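Local coordinates for putative aspartate aminotransferase (Thermus thermophilus, PDB 1IUG), which binds pyridoxal 5'-phosphate and probably transfers amino groups between amino acids and 2-oxo acids, as class-V aminotransferases do, at residues 3-8 and 321-326; 130-135 and 282-287; 258-263 and 332-337; 300-305 and 339-344. One frame throughout, in Å; residues are numbered along the deposited sequence.

The four contacts build up the smaller part of an aminotransferase subunit and tie it to the cofactor-bearing part. Interaction 1 spans nearly the whole chain, joining residues 3-8 to 321-326, and interaction 2 falls within that span. Their centres lie about 10 Å apart, and both reach the mixed five-stranded sheet, in which strands 285-288 and 320-323 are neighbours. Interactions 3 and 4, with centres about 15 Å apart, share helix 331-348; their segments alternate along the chain (258-263, 300-305, 332-337, 339-344). The centre of interaction 4 is about 13 Å from that of interaction 1 and about 20 Å from that of interaction 2. The contacts thus run from the cofactor side through the sheet to helices packed on it.

Interaction 1 (3-8 and 321-326); sequences WLLTPG and FRLSLM
The guanidinium of Arg322 is met obliquely by the ring of Pro7, whose CG lies 3.8 Å from Arg322 NH1; the two side chains cross at about a right angle. Arg322 itself is predicted to bind substrate, and its end is held by other partners: NH2 is hydrogen-bonded to the carbonyl O of Gly311, and NH1 makes a weak bond to that of Thr132. A bend at chi3 (-70°) turns the guanidinium back to the proline. On the next residue but one, Ser324 CB packs 3.8 Å from Pro7 N, and Met326 CE rests 3.6 Å from Pro7 C, so the proline, centre of an inverse gamma turn, touches three side chains of 321-326. Backbone contact is sparser. Ser324 N gives a weak, bent hydrogen bond of 2.8 Å to Leu5 O, and a water donates to both Thr6 O and Ser324 O. Farther from the arginine, Leu5 and Leu325 lie side by side, their CD2 atoms 4.1 Å apart. With its hydroxyl anti to the backbone N (chi1 -177°), Ser324 forms an ST turn: OG accepts from Met326 N at 3.2 Å and donates to Ala283 O. Were Ser324 replaced by an alanine, Met326 N would probably lose its acceptor and Ala283 O its donor, leaving the turn less firmly fixed. Pro7 thus packs against the guanidinium at NH1, while carbonyl oxygens of Gly311 and, weakly, Thr132 take its N-H groups, an arrangement consistent with a guanidinium kept in place for a substrate carboxylate.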
# COMPACT_ATOMS: atom_id res chain seq x y z
N TRP A 3 -13.72 -11.94 -18.88
CA TRP A 3 -14.83 -11.12 -18.40
C TRP A 3 -14.83 -11.04 -16.87
O TRP A 3 -15.38 -11.92 -16.20
CB TRP A 3 -16.17 -11.66 -18.89
CG TRP A 3 -16.35 -11.61 -20.38
CD1 TRP A 3 -16.07 -12.60 -21.28
CD2 TRP A 3 -16.89 -10.52 -21.14
NE1 TRP A 3 -16.41 -12.19 -22.55
CE2 TRP A 3 -16.92 -10.92 -22.49
CE3 TRP A 3 -17.37 -9.24 -20.81
CZ2 TRP A 3 -17.40 -10.10 -23.52
CZ3 TRP A 3 -17.84 -8.42 -21.83
CH2 TRP A 3 -17.86 -8.85 -23.17
N LEU A 4 -14.18 -10.02 -16.34
CA LEU A 4 -14.14 -9.82 -14.90
C LEU A 4 -15.42 -9.09 -14.50
O LEU A 4 -15.63 -7.94 -14.88
CB LEU A 4 -12.90 -9.01 -14.50
CG LEU A 4 -12.77 -8.74 -13.01
CD1 LEU A 4 -12.76 -10.06 -12.25
CD2 LEU A 4 -11.49 -7.97 -12.74
N LEU A 5 -16.28 -9.78 -13.76
CA LEU A 5 -17.55 -9.20 -13.35
C LEU A 5 -17.69 -9.05 -11.84
O LEU A 5 -18.80 -9.02 -11.31
CB LEU A 5 -18.71 -10.04 -13.91
CG LEU A 5 -18.72 -10.21 -15.44
CD1 LEU A 5 -19.80 -11.21 -15.85
CD2 LEU A 5 -18.92 -8.87 -16.13
N THR A 6 -16.56 -8.95 -11.15
CA THR A 6 -16.53 -8.80 -9.70
C THR A 6 -16.49 -7.33 -9.32
O THR A 6 -15.93 -6.50 -10.04
CB THR A 6 -15.30 -9.49 -9.08
OG1 THR A 6 -14.12 -9.05 -9.76
CG2 THR A 6 -15.42 -11.01 -9.18
N PRO A 7 -17.10 -6.97 -8.18
CA PRO A 7 -17.13 -5.59 -7.70
C PRO A 7 -15.81 -5.16 -7.06
O PRO A 7 -15.79 -4.57 -5.98
CB PRO A 7 -18.27 -5.61 -6.69
CG PRO A 7 -18.15 -6.96 -6.10
CD PRO A 7 -17.92 -7.84 -7.30
N GLY A 8 -14.70 -5.45 -7.75
CA GLY A 8 -13.39 -5.10 -7.24
C GLY A 8 -12.53 -6.32 -6.91
O GLY A 8 -12.95 -7.17 -6.11
N PHE A 321 -25.34 -14.46 -5.17
CA PHE A 321 -24.27 -14.27 -6.14
C PHE A 321 -24.27 -12.83 -6.59
O PHE A 321 -25.30 -12.16 -6.50
CB PHE A 321 -24.37 -15.23 -7.32
CG PHE A 321 -25.45 -14.98 -8.31
CD1 PHE A 321 -25.19 -14.36 -9.52
CD2 PHE A 321 -26.74 -15.43 -8.05
CE1 PHE A 321 -26.19 -14.19 -10.47
CE2 PHE A 321 -27.75 -15.27 -9.00
CZ PHE A 321 -27.47 -14.65 -10.21
N ARG A 322 -23.14 -12.32 -7.08
CA ARG A 322 -23.10 -10.94 -7.49
C ARG A 322 -22.36 -10.72 -8.75
O ARG A 322 -21.37 -11.36 -9.09
CB ARG A 322 -22.53 -10.07 -6.38
CG ARG A 322 -23.44 -10.04 -5.16
CD ARG A 322 -22.78 -9.34 -4.01
NE ARG A 322 -21.69 -10.15 -3.49
CZ ARG A 322 -20.50 -9.66 -3.13
NH1 ARG A 322 -20.27 -8.36 -3.21
NH2 ARG A 322 -19.56 -10.48 -2.69
N LEU A 323 -22.94 -9.77 -9.43
CA LEU A 323 -22.52 -9.35 -10.73
C LEU A 323 -22.23 -7.88 -10.75
O LEU A 323 -22.94 -7.09 -10.14
CB LEU A 323 -23.59 -9.69 -11.77
CG LEU A 323 -23.88 -11.18 -12.02
CD1 LEU A 323 -25.03 -11.34 -13.01
CD2 LEU A 323 -22.64 -11.91 -12.52
N SER A 324 -21.17 -7.49 -11.46
CA SER A 324 -20.83 -6.07 -11.55
C SER A 324 -20.15 -5.63 -12.85
O SER A 324 -19.16 -6.22 -13.29
CB SER A 324 -19.95 -5.67 -10.37
OG SER A 324 -19.65 -4.29 -10.40
N LEU A 325 -20.69 -4.56 -13.43
CA LEU A 325 -20.16 -3.98 -14.66
C LEU A 325 -19.47 -2.66 -14.32
O LEU A 325 -19.35 -1.77 -15.16
CB LEU A 325 -21.29 -3.74 -15.66
CG LEU A 325 -21.77 -4.98 -16.41
CD1 LEU A 325 -23.08 -4.72 -17.14
CD2 LEU A 325 -20.68 -5.42 -17.38
N MET A 326 -19.02 -2.55 -13.07
CA MET A 326 -18.34 -1.36 -12.57
C MET A 326 -17.02 -1.09 -13.30
O MET A 326 -16.54 0.05 -13.31
CB MET A 326 -18.13 -1.51 -11.05
CG MET A 326 -17.40 -0.36 -10.36
SD MET A 326 -17.66 -0.35 -8.56
CE MET A 326 -17.18 -2.02 -8.13
O HOH W 1 -16.89 -4.99 -12.48

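Interaction 2 (130-135 and 282-287); sequences SETSTG and PAVAAF
Val284 presses CG1 between Thr132 O, at 3.6 Å, and Gly135 CA, at 3.7 Å, where a turn beside the cofactor meets the start of strand 285-288 in the fold-type I architecture of pyridoxal-phosphate enzymes, to which class-V aminotransferases belong. The valine places CG1 between its own backbone N and carbonyl carbon (chi1 58°), and this rotation sends the methyl into the turn. Two alanines flank it, Ala283 just before the strand and Ala286 within it: Ala283 CB touches Ser130 OG, itself hydrogen-bonded to Ser281 OG, at 3.9 Å, and Ala286 CB comes against Thr134 O at 3.3 Å. Gly135 fits closely here, since a side chain on it would crowd Ala286 CB and, at these backbone angles, jam against the preceding carbonyl.

One shell out, the turn is fixed by its own bonds. Glu131 O accepts from both Thr134 N and Gly135 N, while Ser133 OG donates to Glu131 OE2 at 2.8 Å from above the carboxylate plane. The same carboxylate also takes the backbone N of Phe86 and Ser87. Thr132 OG1 is hydrogen-bonded to Thr162 OG1 and to O3 of the pyridoxal phosphate carried by the modified lysine, so the valine packs beside a cofactor-holding residue. In the residues leading into the strand, Val284 O accepts from Asn261 ND2 and Ala283 O from Ser324 OG. A water lies between the segments, 2.7 Å from Gly135 O and 2.7 Å from Val284 O.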
# COMPACT_ATOMS: atom_id res chain seq x y z
N SER A 130 -22.11 2.74 -0.11
CA SER A 130 -22.49 1.62 -0.96
C SER A 130 -21.96 0.34 -0.32
O SER A 130 -20.75 0.10 -0.29
CB SER A 130 -21.92 1.82 -2.36
OG SER A 130 -22.13 0.67 -3.16
N GLU A 131 -22.86 -0.44 0.27
CA GLU A 131 -22.51 -1.69 0.93
C GLU A 131 -22.39 -2.75 -0.16
O GLU A 131 -23.35 -3.44 -0.51
CB GLU A 131 -23.57 -2.07 1.97
CG GLU A 131 -23.31 -3.37 2.73
CD GLU A 131 -21.93 -3.43 3.37
OE1 GLU A 131 -21.73 -2.85 4.45
OE2 GLU A 131 -21.03 -4.08 2.79
N THR A 132 -21.18 -2.86 -0.71
CA THR A 132 -20.88 -3.79 -1.80
C THR A 132 -21.28 -5.25 -1.58
O THR A 132 -21.66 -5.94 -2.53
CB THR A 132 -19.39 -3.72 -2.17
OG1 THR A 132 -18.95 -2.36 -2.09
CG2 THR A 132 -19.18 -4.23 -3.58
N SER A 133 -21.22 -5.70 -0.33
CA SER A 133 -21.56 -7.08 0.01
C SER A 133 -23.04 -7.39 -0.21
O SER A 133 -23.40 -8.53 -0.51
CB SER A 133 -21.18 -7.38 1.46
OG SER A 133 -21.97 -6.64 2.37
N THR A 134 -23.90 -6.38 -0.11
CA THR A 134 -25.33 -6.59 -0.29
C THR A 134 -25.91 -5.88 -1.50
O THR A 134 -26.97 -6.26 -2.00
CB THR A 134 -26.11 -6.16 0.96
OG1 THR A 134 -26.04 -4.73 1.09
CG2 THR A 134 -25.52 -6.81 2.21
N GLY A 135 -25.21 -4.86 -1.98
CA GLY A 135 -25.67 -4.08 -3.12
C GLY A 135 -26.58 -2.95 -2.66
O GLY A 135 -27.26 -2.32 -3.48
N PRO A 282 -25.47 1.42 -7.76
CA PRO A 282 -25.08 1.14 -9.14
C PRO A 282 -23.78 0.34 -9.25
O PRO A 282 -23.36 -0.03 -10.35
CB PRO A 282 -24.89 2.54 -9.74
CG PRO A 282 -25.59 3.48 -8.76
CD PRO A 282 -25.30 2.84 -7.44
N ALA A 283 -23.14 0.07 -8.12
CA ALA A 283 -21.86 -0.65 -8.09
C ALA A 283 -21.92 -2.16 -8.29
O ALA A 283 -20.94 -2.76 -8.75
CB ALA A 283 -21.13 -0.35 -6.79
N VAL A 284 -23.05 -2.77 -7.97
CA VAL A 284 -23.17 -4.22 -8.09
C VAL A 284 -24.63 -4.67 -8.08
O VAL A 284 -25.50 -3.96 -7.58
CB VAL A 284 -22.40 -4.91 -6.91
CG1 VAL A 284 -22.94 -4.44 -5.58
CG2 VAL A 284 -22.46 -6.43 -7.02
N ALA A 285 -24.89 -5.82 -8.70
CA ALA A 285 -26.23 -6.41 -8.74
C ALA A 285 -26.17 -7.70 -7.92
O ALA A 285 -25.45 -8.64 -8.27
CB ALA A 285 -26.65 -6.70 -10.17
N ALA A 286 -26.90 -7.73 -6.81
CA ALA A 286 -26.92 -8.89 -5.93
C ALA A 286 -28.23 -9.67 -6.04
O ALA A 286 -29.31 -9.08 -6.00
CB ALA A 286 -26.67 -8.47 -4.49
N PHE A 287 -28.11 -10.99 -6.18
CA PHE A 287 -29.28 -11.85 -6.31
C PHE A 287 -29.30 -13.02 -5.34
O PHE A 287 -28.25 -13.56 -4.99
CB PHE A 287 -29.35 -12.45 -7.72
CG PHE A 287 -29.50 -11.43 -8.82
CD1 PHE A 287 -28.42 -11.12 -9.63
CD2 PHE A 287 -30.72 -10.81 -9.05
CE1 PHE A 287 -28.55 -10.19 -10.66
CE2 PHE A 287 -30.87 -9.89 -10.08
CZ PHE A 287 -29.78 -9.58 -10.89
O HOH W 2 -27.61 -3.15 -6.06

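Interaction 3 (258-263 and 332-337); sequences AWQNAL and YEALGV
Trp259 and Leu335 cross at about a right angle, with the leucine methyl CD2 at the edge of the indole, near its plane and 3.9 Å from Trp259 CH2. This is side-by-side helix packing on the outside of the smaller part of the subunit, where segments of helices 250-270 and 331-348 run nearly parallel; the axes of the two short segments run 10° apart in direction and 10.0 Å apart at closest approach. The tryptophan reaches across because its CG is anti to the backbone N (chi1 176°), which swings the six-membered ring toward the neighbouring helix. Its CZ3 then lies 4.1 Å from Ala334 CB, an approach that is oblique to the ring. Arg331 makes a cation-pi contact with the same indole.

Ala334 is the small residue at the middle of the contact. Its methyl points at segment 258-263 and is met by the extended chain of Gln260, whose CG and NE2 each lie 3.8 Å from Ala334 CB. That NE2 also donates to the carbonyl O of Tyr329, so the amide packs on the alanine while tying its helix to the residues just ahead of helix 331-348. Leu325, from interaction 1, also touches both Gln260 and Ala334. Leu263, one turn on from Trp259, brings its CD2 4.1 Å from Leu335 CD2, so Leu335 is touched by both the ring and the methyl. The same Leu263 CD2 also comes down on the backbone, 3.7 Å from Ala334 O.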
# COMPACT_ATOMS: atom_id res chain seq x y z
N ALA A 258 -25.26 3.47 -14.10
CA ALA A 258 -26.58 3.22 -13.55
C ALA A 258 -27.40 2.36 -14.52
O ALA A 258 -28.12 1.45 -14.10
CB ALA A 258 -27.31 4.53 -13.27
N TRP A 259 -27.26 2.66 -15.81
CA TRP A 259 -27.97 1.91 -16.85
C TRP A 259 -27.46 0.47 -16.94
O TRP A 259 -28.25 -0.46 -17.07
CB TRP A 259 -27.83 2.63 -18.20
CG TRP A 259 -28.45 1.87 -19.33
CD1 TRP A 259 -29.75 1.92 -19.74
CD2 TRP A 259 -27.80 0.92 -20.19
NE1 TRP A 259 -29.95 1.06 -20.79
CE2 TRP A 259 -28.77 0.43 -21.08
CE3 TRP A 259 -26.49 0.43 -20.28
CZ2 TRP A 259 -28.48 -0.53 -22.06
CZ3 TRP A 259 -26.19 -0.52 -21.25
CH2 TRP A 259 -27.19 -0.99 -22.13
N GLN A 260 -26.14 0.30 -16.87
CA GLN A 260 -25.51 -1.01 -16.94
C GLN A 260 -25.92 -1.94 -15.80
O GLN A 260 -26.13 -3.13 -16.02
CB GLN A 260 -23.98 -0.88 -16.96
CG GLN A 260 -23.41 -0.36 -18.28
CD GLN A 260 -21.91 -0.12 -18.23
OE1 GLN A 260 -21.38 0.35 -17.23
NE2 GLN A 260 -21.22 -0.43 -19.33
N ASN A 261 -26.01 -1.40 -14.59
CA ASN A 261 -26.39 -2.18 -13.43
C ASN A 261 -27.87 -2.55 -13.47
O ASN A 261 -28.25 -3.67 -13.12
CB ASN A 261 -26.07 -1.43 -12.14
CG ASN A 261 -25.95 -2.35 -10.95
OD1 ASN A 261 -25.15 -3.28 -10.95
ND2 ASN A 261 -26.74 -2.09 -9.91
N ALA A 262 -28.69 -1.60 -13.92
CA ALA A 262 -30.13 -1.81 -14.03
C ALA A 262 -30.39 -2.88 -15.09
O ALA A 262 -31.37 -3.62 -15.02
CB ALA A 262 -30.82 -0.51 -14.41
N LEU A 263 -29.49 -2.96 -16.06
CA LEU A 263 -29.57 -3.94 -17.13
C LEU A 263 -29.43 -5.35 -16.54
O LEU A 263 -30.14 -6.27 -16.94
CB LEU A 263 -28.47 -3.69 -18.17
CG LEU A 263 -28.42 -4.61 -19.39
CD1 LEU A 263 -29.66 -4.40 -20.25
CD2 LEU A 263 -27.16 -4.32 -20.19
N TYR A 332 -22.22 -1.58 -25.31
CA TYR A 332 -22.34 -2.86 -26.00
C TYR A 332 -21.71 -4.08 -25.35
O TYR A 332 -22.17 -5.21 -25.56
CB TYR A 332 -21.93 -2.68 -27.45
CG TYR A 332 -22.69 -1.51 -28.03
CD1 TYR A 332 -22.07 -0.26 -28.19
CD2 TYR A 332 -24.06 -1.60 -28.27
CE1 TYR A 332 -22.80 0.86 -28.57
CE2 TYR A 332 -24.80 -0.48 -28.65
CZ TYR A 332 -24.16 0.74 -28.80
OH TYR A 332 -24.89 1.85 -29.15
N GLU A 333 -20.68 -3.87 -24.53
CA GLU A 333 -20.06 -4.98 -23.83
C GLU A 333 -21.03 -5.41 -22.73
O GLU A 333 -21.16 -6.60 -22.43
CB GLU A 333 -18.71 -4.57 -23.25
CG GLU A 333 -17.64 -4.42 -24.33
CD GLU A 333 -16.37 -3.77 -23.83
OE1 GLU A 333 -15.29 -4.26 -24.19
OE2 GLU A 333 -16.44 -2.76 -23.09
N ALA A 334 -21.76 -4.43 -22.18
CA ALA A 334 -22.75 -4.69 -21.14
C ALA A 334 -23.89 -5.52 -21.73
O ALA A 334 -24.34 -6.48 -21.12
CB ALA A 334 -23.28 -3.38 -20.58
N LEU A 335 -24.34 -5.15 -22.94
CA LEU A 335 -25.41 -5.90 -23.61
C LEU A 335 -24.95 -7.34 -23.84
O LEU A 335 -25.75 -8.27 -23.77
CB LEU A 335 -25.77 -5.25 -24.95
CG LEU A 335 -26.59 -3.95 -24.96
CD1 LEU A 335 -26.83 -3.50 -26.41
CD2 LEU A 335 -27.92 -4.17 -24.26
N GLY A 336 -23.66 -7.51 -24.08
CA GLY A 336 -23.11 -8.84 -24.28
C GLY A 336 -23.16 -9.65 -23.00
O GLY A 336 -23.46 -10.84 -23.03
N VAL A 337 -22.87 -8.99 -21.87
CA VAL A 337 -22.90 -9.63 -20.56
C VAL A 337 -24.33 -10.04 -20.24
O VAL A 337 -24.57 -11.10 -19.66
CB VAL A 337 -22.38 -8.67 -19.44
CG1 VAL A 337 -22.47 -9.34 -18.08
CG2 VAL A 337 -20.95 -8.27 -19.70

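Interaction 4 (300-305 and 339-344); sequences EAFAQR and GMFREV
Phe302 sets out from helix 295-303 with its CB directed alongside segment 339-344, and chi1 of -86° leaves CG beside the backbone N and turns the ring across to Val344. The methyl CG2 of that valine sits over the centre of one face, 3.8 Å from the Phe302 ring centroid and 8° off the normal, a CH-pi contact. Along the ring, CD2 meets Met340 SD at 3.8 Å; the sulfur lies at the edge, in the plane, a Met-aromatic contact. On the other flank CE1 approaches Val344 CG1, which also touches Ala301 CB. At the tip, CZ comes 3.6 Å from Phe341 CD1, the two rings set obliquely with planes 39° apart. Helix 295-303 thus packs against helix 331-348 on one face of the mixed five-stranded sheet, and Leu323 and Ile309 of its strands also touch Phe302. With an alanine in place of Phe302, Val344 CG2 would probably lose the ring face it covers and Met340 SD the edge it meets, and a gap would open toward Phe341. Farther along, Arg305 runs past Met340 in the opposite direction, its CB 3.9 Å from Met340 CG. Its guanidinium takes Val344 CG2 over one face, and NE forms a long salt bridge of 3.7 Å to Glu343 OE1, which lies at its edge. The stronger partner is Glu347, whose carboxylate forms a salt bridge with Arg305 NH2.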
# COMPACT_ATOMS: atom_id res chain seq x y z
N GLU A 300 -19.72 -21.95 -11.75
CA GLU A 300 -19.17 -22.72 -12.87
C GLU A 300 -19.83 -22.41 -14.21
O GLU A 300 -19.18 -22.49 -15.25
CB GLU A 300 -19.23 -24.22 -12.57
CG GLU A 300 -18.28 -24.67 -11.47
CD GLU A 300 -18.43 -26.14 -11.12
OE1 GLU A 300 -19.00 -26.44 -10.04
OE2 GLU A 300 -17.98 -26.99 -11.91
N ALA A 301 -21.11 -22.05 -14.18
CA ALA A 301 -21.83 -21.71 -15.40
C ALA A 301 -21.22 -20.46 -16.03
O ALA A 301 -21.07 -20.38 -17.25
CB ALA A 301 -23.31 -21.50 -15.11
N PHE A 302 -20.89 -19.48 -15.20
CA PHE A 302 -20.27 -18.25 -15.69
C PHE A 302 -18.82 -18.51 -16.10
O PHE A 302 -18.36 -18.02 -17.13
CB PHE A 302 -20.34 -17.14 -14.63
CG PHE A 302 -21.62 -16.36 -14.65
CD1 PHE A 302 -22.59 -16.56 -13.68
CD2 PHE A 302 -21.85 -15.42 -15.65
CE1 PHE A 302 -23.79 -15.83 -13.71
CE2 PHE A 302 -23.04 -14.69 -15.69
CZ PHE A 302 -24.01 -14.90 -14.71
N ALA A 303 -18.12 -19.33 -15.30
CA ALA A 303 -16.73 -19.67 -15.57
C ALA A 303 -16.52 -20.30 -16.94
O ALA A 303 -15.58 -19.93 -17.65
CB ALA A 303 -16.18 -20.58 -14.48
N GLN A 304 -17.39 -21.23 -17.33
CA GLN A 304 -17.26 -21.88 -18.63
C GLN A 304 -17.52 -20.90 -19.78
O GLN A 304 -17.20 -21.19 -20.94
CB GLN A 304 -18.14 -23.14 -18.73
CG GLN A 304 -19.64 -22.92 -18.56
CD GLN A 304 -20.44 -24.23 -18.58
OE1 GLN A 304 -20.48 -24.97 -17.59
NE2 GLN A 304 -21.09 -24.51 -19.71
N ARG A 305 -18.08 -19.74 -19.46
CA ARG A 305 -18.36 -18.69 -20.44
C ARG A 305 -17.19 -17.69 -20.43
O ARG A 305 -17.19 -16.71 -21.17
CB ARG A 305 -19.64 -17.92 -20.09
CG ARG A 305 -20.88 -18.76 -19.82
CD ARG A 305 -21.29 -19.60 -21.01
NE ARG A 305 -22.72 -19.95 -20.97
CZ ARG A 305 -23.26 -20.86 -20.17
NH1 ARG A 305 -22.50 -21.54 -19.31
NH2 ARG A 305 -24.55 -21.12 -20.24
N GLY A 339 -26.54 -10.94 -22.31
CA GLY A 339 -26.83 -12.14 -23.08
C GLY A 339 -26.24 -13.36 -22.40
O GLY A 339 -26.85 -14.43 -22.39
N MET A 340 -25.04 -13.19 -21.84
CA MET A 340 -24.35 -14.27 -21.14
C MET A 340 -25.15 -14.65 -19.90
O MET A 340 -25.23 -15.82 -19.54
CB MET A 340 -22.95 -13.81 -20.71
CG MET A 340 -22.14 -14.89 -19.99
SD MET A 340 -20.74 -14.23 -19.08
CE MET A 340 -19.66 -13.74 -20.43
N PHE A 341 -25.71 -13.63 -19.24
CA PHE A 341 -26.51 -13.83 -18.05
C PHE A 341 -27.77 -14.61 -18.45
O PHE A 341 -28.17 -15.53 -17.74
CB PHE A 341 -26.85 -12.47 -17.41
CG PHE A 341 -27.39 -12.56 -16.01
CD1 PHE A 341 -27.34 -13.75 -15.29
CD2 PHE A 341 -27.98 -11.45 -15.42
CE1 PHE A 341 -27.86 -13.83 -14.00
CE2 PHE A 341 -28.51 -11.52 -14.12
CZ PHE A 341 -28.45 -12.72 -13.42
N ARG A 342 -28.35 -14.27 -19.60
CA ARG A 342 -29.53 -14.96 -20.11
C ARG A 342 -29.21 -16.44 -20.24
O ARG A 342 -29.94 -17.29 -19.74
CB ARG A 342 -29.92 -14.46 -21.51
CG ARG A 342 -30.43 -13.03 -21.62
CD ARG A 342 -31.68 -12.80 -20.81
NE ARG A 342 -32.60 -11.83 -21.41
CZ ARG A 342 -32.26 -10.64 -21.90
NH1 ARG A 342 -31.00 -10.22 -21.89
NH2 ARG A 342 -33.21 -9.85 -22.39
N GLU A 343 -28.11 -16.75 -20.92
CA GLU A 343 -27.68 -18.13 -21.14
C GLU A 343 -27.47 -18.93 -19.86
O GLU A 343 -27.85 -20.10 -19.80
CB GLU A 343 -26.40 -18.16 -21.99
CG GLU A 343 -26.59 -17.57 -23.39
CD GLU A 343 -25.39 -17.79 -24.30
OE1 GLU A 343 -24.37 -18.36 -23.85
OE2 GLU A 343 -25.48 -17.40 -25.49
N VAL A 344 -26.86 -18.31 -18.86
CA VAL A 344 -26.61 -18.97 -17.58
C VAL A 344 -27.94 -19.29 -16.89
O VAL A 344 -28.08 -20.33 -16.24
CB VAL A 344 -25.74 -18.09 -16.65
CG1 VAL A 344 -25.65 -18.70 -15.26
CG2 VAL A 344 -24.35 -17.95 -17.23